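Local coordinates for protein beta-xylanase (Caldicellulosiruptor kristjanssonii, PDB 7NWN) that probably binds plant cell-wall polysaccharide as the calcium-containing family 9 carbohydrate-binding module of a multimodular xylanase-glucuronoyl esterase, at residues A[76-81]-A[90-95]; A[114-117]-A[123-126]; A[170-173]-A[177-180]. One frame throughout, in Å; residues are numbered along the deposited sequence.

Interactions 1 and 3 meet at one calcium ion and have centres about 7 Å apart. Residues 76-81 and 90-95 supply D78, V80 and D92, while residues 170-173 add the carbonyl of A171, and one water belongs to both contacts. D92 OD1 also lies 2.8 Å from A171 N, a probable hydrogen bond. Interaction 2, centred about 14 Å from interaction 1, is joined to it through E95: OE2 forms a salt bridge with R116 NE at 2.8 Å, and OE1 a probable hydrogen bond with H114 NE2 at 2.7 Å. Interactions 2 and 3 do not touch, their nearest atoms being about 7 Å apart, yet both belong to the same mixed sheet.

Interaction 1: residues A[76-81]-A[90-95]; sequences VYDPVL and QQDSVE. With CA (calcium ion), chain Q.
D78 and D92 share a calcium ion, each chelating it through both carboxylate oxygens. D78 OD2 is 2.5 Å from the calcium ion CA and D92 OD2 is 2.6 Å from it. The side chains come from the two segments to meet the ion about at right angles to each other, their carboxylate planes 83° apart. D78 OD2 and D92 OD1 are only 2.8 Å apart, a separation of two acceptors that the shared cation probably makes tolerable by offsetting their negative charge. V80 contributes its backbone carbonyl, with O 2.2 Å from the calcium ion CA. A water and the carbonyl O of A171 complete the seven ligand atoms.

Hydrogen bonds support the metal ligands. V80 N donates weakly to D78 OD1 over 3.4 Å, tying the carboxylate back to its own turn; D92 OD2 is bonded to N82 N, and OD1 probably to A171 N. The D78 carboxyl carbon stands anti to the backbone N (chi1 -174°), carrying the group across toward D92.

L81 packs against the D92 carboxylate, its CA 3.2 Å from D92 OD2. Apolar contact is confined to V76 CG2 and V94 CG1, which meet at 3.9 Å as the two valines slide past each other, and Y144 of strand 143-151 touches both.

V76 belongs to the four-stranded antiparallel sheet and V94 to the mixed sheet, so the segments span the two sheets of a beta-sandwich, with the calcium ion at their loop end, an arrangement consistent with a structural calcium site in a CBM9-like fold.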
# COMPACT_ATOMS: atom_id res chain seq x y z
N VAL A 76 -5.61 -9.84 -1.47
CA VAL A 76 -6.74 -9.88 -0.57
C VAL A 76 -7.51 -11.18 -0.85
O VAL A 76 -7.95 -11.38 -1.99
CB VAL A 76 -7.64 -8.64 -0.78
CG1 VAL A 76 -8.87 -8.68 0.15
CG2 VAL A 76 -6.87 -7.32 -0.60
N TYR A 77 -7.73 -11.98 0.19
CA TYR A 77 -8.69 -13.07 0.16
C TYR A 77 -10.05 -12.51 0.58
O TYR A 77 -10.22 -12.03 1.70
CB TYR A 77 -8.21 -14.18 1.10
CG TYR A 77 -9.21 -15.30 1.25
CD1 TYR A 77 -9.23 -16.37 0.35
CD2 TYR A 77 -10.16 -15.28 2.27
CE1 TYR A 77 -10.17 -17.39 0.46
CE2 TYR A 77 -11.12 -16.28 2.39
CZ TYR A 77 -11.11 -17.33 1.48
OH TYR A 77 -12.06 -18.31 1.59
N ASP A 78 -11.01 -12.57 -0.36
CA ASP A 78 -12.31 -11.96 -0.22
C ASP A 78 -13.24 -12.65 -1.21
O ASP A 78 -13.22 -12.36 -2.40
CB ASP A 78 -12.24 -10.46 -0.46
CG ASP A 78 -13.54 -9.69 -0.19
OD1 ASP A 78 -14.59 -10.31 0.17
OD2 ASP A 78 -13.49 -8.48 -0.33
N PRO A 79 -14.07 -13.60 -0.73
CA PRO A 79 -15.00 -14.34 -1.61
C PRO A 79 -16.16 -13.57 -2.25
O PRO A 79 -16.76 -14.05 -3.22
CB PRO A 79 -15.45 -15.52 -0.72
CG PRO A 79 -15.33 -14.96 0.70
CD PRO A 79 -14.12 -14.02 0.68
N VAL A 80 -16.45 -12.34 -1.80
CA VAL A 80 -17.47 -11.54 -2.45
C VAL A 80 -16.90 -10.15 -2.76
O VAL A 80 -16.65 -9.39 -1.86
CB VAL A 80 -18.74 -11.41 -1.57
CG1 VAL A 80 -19.82 -10.58 -2.26
CG2 VAL A 80 -19.29 -12.77 -1.12
N LEU A 81 -16.77 -9.79 -4.04
CA LEU A 81 -16.28 -8.47 -4.39
C LEU A 81 -17.44 -7.58 -4.78
O LEU A 81 -18.26 -7.93 -5.63
CB LEU A 81 -15.26 -8.55 -5.53
CG LEU A 81 -14.06 -9.46 -5.22
CD1 LEU A 81 -13.08 -9.45 -6.39
CD2 LEU A 81 -13.39 -9.03 -3.91
N GLN A 90 -16.49 2.59 0.44
CA GLN A 90 -17.54 1.57 0.63
C GLN A 90 -17.49 0.49 -0.47
O GLN A 90 -18.44 -0.27 -0.64
CB GLN A 90 -18.92 2.22 0.74
CG GLN A 90 -19.04 3.10 1.98
CD GLN A 90 -20.21 2.68 2.84
OE1 GLN A 90 -20.31 1.55 3.33
NE2 GLN A 90 -21.15 3.60 2.96
N GLN A 91 -16.38 0.43 -1.23
CA GLN A 91 -16.12 -0.63 -2.19
C GLN A 91 -14.94 -1.47 -1.69
O GLN A 91 -14.06 -0.96 -0.98
CB GLN A 91 -15.78 -0.02 -3.55
CG GLN A 91 -16.73 1.10 -3.99
CD GLN A 91 -16.21 1.87 -5.18
OE1 GLN A 91 -15.08 1.67 -5.63
NE2 GLN A 91 -17.02 2.77 -5.73
N ASP A 92 -14.88 -2.72 -2.14
CA ASP A 92 -13.74 -3.55 -1.80
C ASP A 92 -12.49 -2.90 -2.45
O ASP A 92 -12.47 -2.74 -3.65
CB ASP A 92 -13.92 -4.94 -2.37
CG ASP A 92 -14.81 -5.83 -1.51
OD1 ASP A 92 -14.57 -5.95 -0.29
OD2 ASP A 92 -15.75 -6.39 -2.05
N SER A 93 -11.52 -2.51 -1.63
CA SER A 93 -10.48 -1.59 -2.06
C SER A 93 -9.34 -1.69 -1.05
O SER A 93 -9.53 -2.23 0.04
CB SER A 93 -11.03 -0.16 -2.21
OG SER A 93 -11.60 0.28 -1.00
N VAL A 94 -8.16 -1.24 -1.47
CA VAL A 94 -7.06 -1.11 -0.53
C VAL A 94 -6.65 0.37 -0.47
O VAL A 94 -6.83 1.09 -1.43
CB VAL A 94 -5.85 -2.02 -0.87
CG1 VAL A 94 -6.21 -3.49 -1.00
CG2 VAL A 94 -5.09 -1.53 -2.05
N GLU A 95 -6.12 0.82 0.68
CA GLU A 95 -5.69 2.21 0.80
C GLU A 95 -4.26 2.21 1.32
O GLU A 95 -3.87 1.34 2.11
CB GLU A 95 -6.53 2.91 1.87
CG GLU A 95 -8.01 2.99 1.50
CD GLU A 95 -8.89 3.78 2.44
OE1 GLU A 95 -8.35 4.40 3.39
OE2 GLU A 95 -10.11 3.77 2.23
CA CA Q . -15.93 -8.12 -0.15
O HOH W 1 -17.12 -9.77 1.45

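Interaction 2: residues A[114-117]-A[123-126]; sequences HYRV and KTTD
R116 and D126 form a bidentate salt bridge, NH1 and NH2 each taking one carboxylate oxygen. R116 NH2 reaches D126 OD2 at 2.7 Å and R116 NH1 reaches D126 OD1 at 3.2 Å. Both oxygens are met on their syn sides and lie close to the guanidinium plane, although the guanidinium and carboxylate planes are 42° apart. R116 NH1 also donates to T124 OG1 over 3.2 Å. The arginine chain starts out extended and bends at chi3 (-65°), which turns its end back over the neighbouring strand. R116 NE has a second salt-bridge partner in E95.

Backbone bonds set the register. R116 and T124 form an antiparallel hydrogen-bonded pair, with R116 N to T124 O and T124 N to R116 O both 2.9 Å; D126 N continues the pairing to H114 O at 2.8 Å. The segments thus form a beta hairpin, strands 112-118 and 123-125, at an edge of the mixed sheet of the CBM9-like domain.

The remaining side chains pair along the strands. On the face of R116, the H114 ring lies beside D126, their planes 86° apart, with H114 CE1 3.3 Å from D126 OD2; its NE2 pairs with E95. On the other face, the Y115 side chain lies beside T125, with Y115 CE1 3.8 Å from T125 OG1, a hydroxyl bonded to G128 O. V117 CG2 lies beside K123 CG at 4.0 Å.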
# COMPACT_ATOMS: atom_id res chain seq x y z
N HIS A 114 -2.64 9.89 0.70
CA HIS A 114 -3.63 8.86 1.00
C HIS A 114 -4.35 8.48 -0.30
O HIS A 114 -5.12 9.27 -0.85
CB HIS A 114 -4.58 9.34 2.12
CG HIS A 114 -5.63 8.36 2.50
ND1 HIS A 114 -6.79 8.73 3.15
CD2 HIS A 114 -5.71 7.02 2.30
CE1 HIS A 114 -7.53 7.68 3.36
NE2 HIS A 114 -6.90 6.62 2.84
N TYR A 115 -4.02 7.27 -0.78
CA TYR A 115 -4.50 6.78 -2.07
C TYR A 115 -5.34 5.53 -1.81
O TYR A 115 -5.18 4.90 -0.77
CB TYR A 115 -3.30 6.38 -2.94
CG TYR A 115 -2.45 7.55 -3.39
CD1 TYR A 115 -2.99 8.65 -4.04
CD2 TYR A 115 -1.07 7.51 -3.22
CE1 TYR A 115 -2.18 9.71 -4.46
CE2 TYR A 115 -0.25 8.54 -3.69
CZ TYR A 115 -0.80 9.66 -4.27
OH TYR A 115 0.01 10.67 -4.73
N ARG A 116 -6.20 5.21 -2.78
CA ARG A 116 -7.11 4.05 -2.68
C ARG A 116 -7.24 3.48 -4.09
O ARG A 116 -7.23 4.25 -5.05
CB ARG A 116 -8.51 4.51 -2.20
CG ARG A 116 -9.55 3.40 -1.98
CD ARG A 116 -10.95 3.96 -1.58
NE ARG A 116 -10.88 4.64 -0.27
CZ ARG A 116 -10.75 5.96 -0.08
NH1 ARG A 116 -10.77 6.80 -1.12
NH2 ARG A 116 -10.60 6.43 1.14
N VAL A 117 -7.34 2.13 -4.21
CA VAL A 117 -7.63 1.51 -5.49
C VAL A 117 -8.54 0.32 -5.19
O VAL A 117 -8.31 -0.40 -4.21
CB VAL A 117 -6.34 1.10 -6.25
CG1 VAL A 117 -5.41 0.23 -5.42
CG2 VAL A 117 -6.61 0.48 -7.62
N LYS A 123 -8.97 4.11 -9.12
CA LYS A 123 -8.17 4.81 -8.12
C LYS A 123 -8.84 6.11 -7.66
O LYS A 123 -9.38 6.85 -8.48
CB LYS A 123 -6.85 5.25 -8.76
CG LYS A 123 -5.88 4.11 -9.09
CD LYS A 123 -4.91 4.60 -10.18
CE LYS A 123 -5.45 4.49 -11.60
NZ LYS A 123 -5.66 3.07 -12.04
N THR A 124 -8.67 6.43 -6.37
CA THR A 124 -9.06 7.73 -5.84
C THR A 124 -7.91 8.26 -4.97
O THR A 124 -7.12 7.48 -4.42
CB THR A 124 -10.38 7.65 -5.04
OG1 THR A 124 -10.34 6.48 -4.23
CG2 THR A 124 -11.61 7.58 -5.92
N THR A 125 -7.83 9.60 -4.85
CA THR A 125 -6.92 10.21 -3.88
C THR A 125 -7.70 10.96 -2.79
O THR A 125 -8.56 11.75 -3.10
CB THR A 125 -5.93 11.18 -4.57
OG1 THR A 125 -5.17 11.82 -3.54
CG2 THR A 125 -6.60 12.23 -5.44
N ASP A 126 -7.45 10.69 -1.51
CA ASP A 126 -7.97 11.59 -0.47
C ASP A 126 -6.94 12.68 -0.08
O ASP A 126 -7.27 13.65 0.61
CB ASP A 126 -8.38 10.79 0.76
CG ASP A 126 -9.54 9.82 0.50
OD1 ASP A 126 -10.09 9.86 -0.60
OD2 ASP A 126 -9.82 9.00 1.36

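Interaction 3: residues A[170-173]-A[177-180]; sequences EADS and RVAT. With CA (calcium ion), chain Q.
E170 pairs with A179, but two residues, V178 and A179, stand opposite this single glutamate, and the register slips by one before A171 meets R177: a classic beta bulge. E170 O accepts from both amides, V178 N at 2.8 Å and A179 N at 3.3 Å, the latter lying in the carbonyl plane. E170 N closes the pair by donating to A179 O at 2.9 Å.

Among the side chains, E170 is stretched out, a chi1 of -176° helping to bring its carboxylate beside A179, where OE1 is 3.7 Å from A179 CB. E170 OE2 accepts a short bond from the calcium-bound water, at 2.5 Å, and so acts in the second shell of the metal. A171 is in the first shell, its O 2.4 Å from the calcium ion CA. V178 uses both methyls: CG1 meets D172 OD2 at 3.4 Å, the side chains crossing at about a right angle, while CG2 approaches the E170 carboxyl carbon. D172 OD1 is bonded to S174 OG.

The contact forms the end of the hairpin of strands 161-171 and 177-182; strand 93-99 flanks 161-171 in the mixed sheet, and T180 continues the pairing outward to S52 beside strand 50-51.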
# COMPACT_ATOMS: atom_id res chain seq x y z
N GLU A 170 -13.44 -3.90 3.29
CA GLU A 170 -14.24 -5.04 2.87
C GLU A 170 -15.71 -4.67 2.77
O GLU A 170 -16.32 -4.29 3.78
CB GLU A 170 -14.20 -6.22 3.83
CG GLU A 170 -15.04 -7.33 3.14
CD GLU A 170 -15.53 -8.35 4.11
OE1 GLU A 170 -15.00 -8.38 5.27
OE2 GLU A 170 -16.41 -9.10 3.70
N ALA A 171 -16.26 -4.81 1.56
CA ALA A 171 -17.66 -4.55 1.28
C ALA A 171 -18.38 -5.88 1.09
O ALA A 171 -17.75 -6.82 0.64
CB ALA A 171 -17.86 -3.69 0.07
N ASP A 172 -19.71 -5.93 1.31
CA ASP A 172 -20.44 -7.19 1.11
C ASP A 172 -21.46 -7.02 -0.02
O ASP A 172 -21.48 -5.97 -0.68
CB ASP A 172 -21.03 -7.69 2.43
CG ASP A 172 -22.23 -6.87 2.93
OD1 ASP A 172 -22.62 -5.84 2.27
OD2 ASP A 172 -22.75 -7.27 3.97
N SER A 173 -22.33 -8.03 -0.22
CA SER A 173 -23.25 -7.97 -1.34
C SER A 173 -24.34 -6.92 -1.13
O SER A 173 -25.07 -6.62 -2.08
CB SER A 173 -23.85 -9.31 -1.66
OG SER A 173 -24.49 -9.84 -0.53
N ARG A 177 -19.43 -1.04 3.00
CA ARG A 177 -18.32 -1.58 3.77
C ARG A 177 -18.84 -2.16 5.09
O ARG A 177 -19.60 -1.49 5.78
CB ARG A 177 -17.25 -0.51 4.02
CG ARG A 177 -16.09 -1.02 4.87
CD ARG A 177 -14.93 -0.02 4.84
NE ARG A 177 -15.20 0.93 5.90
CZ ARG A 177 -14.49 2.03 6.16
NH1 ARG A 177 -13.44 2.35 5.42
NH2 ARG A 177 -14.87 2.81 7.16
N VAL A 178 -18.40 -3.37 5.44
CA VAL A 178 -18.76 -4.02 6.67
C VAL A 178 -17.56 -4.24 7.56
O VAL A 178 -17.76 -4.64 8.70
CB VAL A 178 -19.54 -5.34 6.44
CG1 VAL A 178 -20.81 -5.05 5.65
CG2 VAL A 178 -18.72 -6.42 5.74
N ALA A 179 -16.33 -4.05 7.04
CA ALA A 179 -15.14 -4.31 7.83
C ALA A 179 -13.94 -3.56 7.25
O ALA A 179 -13.95 -3.19 6.08
CB ALA A 179 -14.86 -5.79 7.95
N THR A 180 -12.94 -3.32 8.10
CA THR A 180 -11.66 -2.78 7.72
C THR A 180 -10.59 -3.66 8.31
O THR A 180 -10.81 -4.30 9.34
CB THR A 180 -11.41 -1.33 8.13
OG1 THR A 180 -11.44 -1.27 9.56
CG2 THR A 180 -12.35 -0.34 7.49
CA CA Q . -15.93 -8.12 -0.15
O HOH W 1 -17.12 -9.77 1.45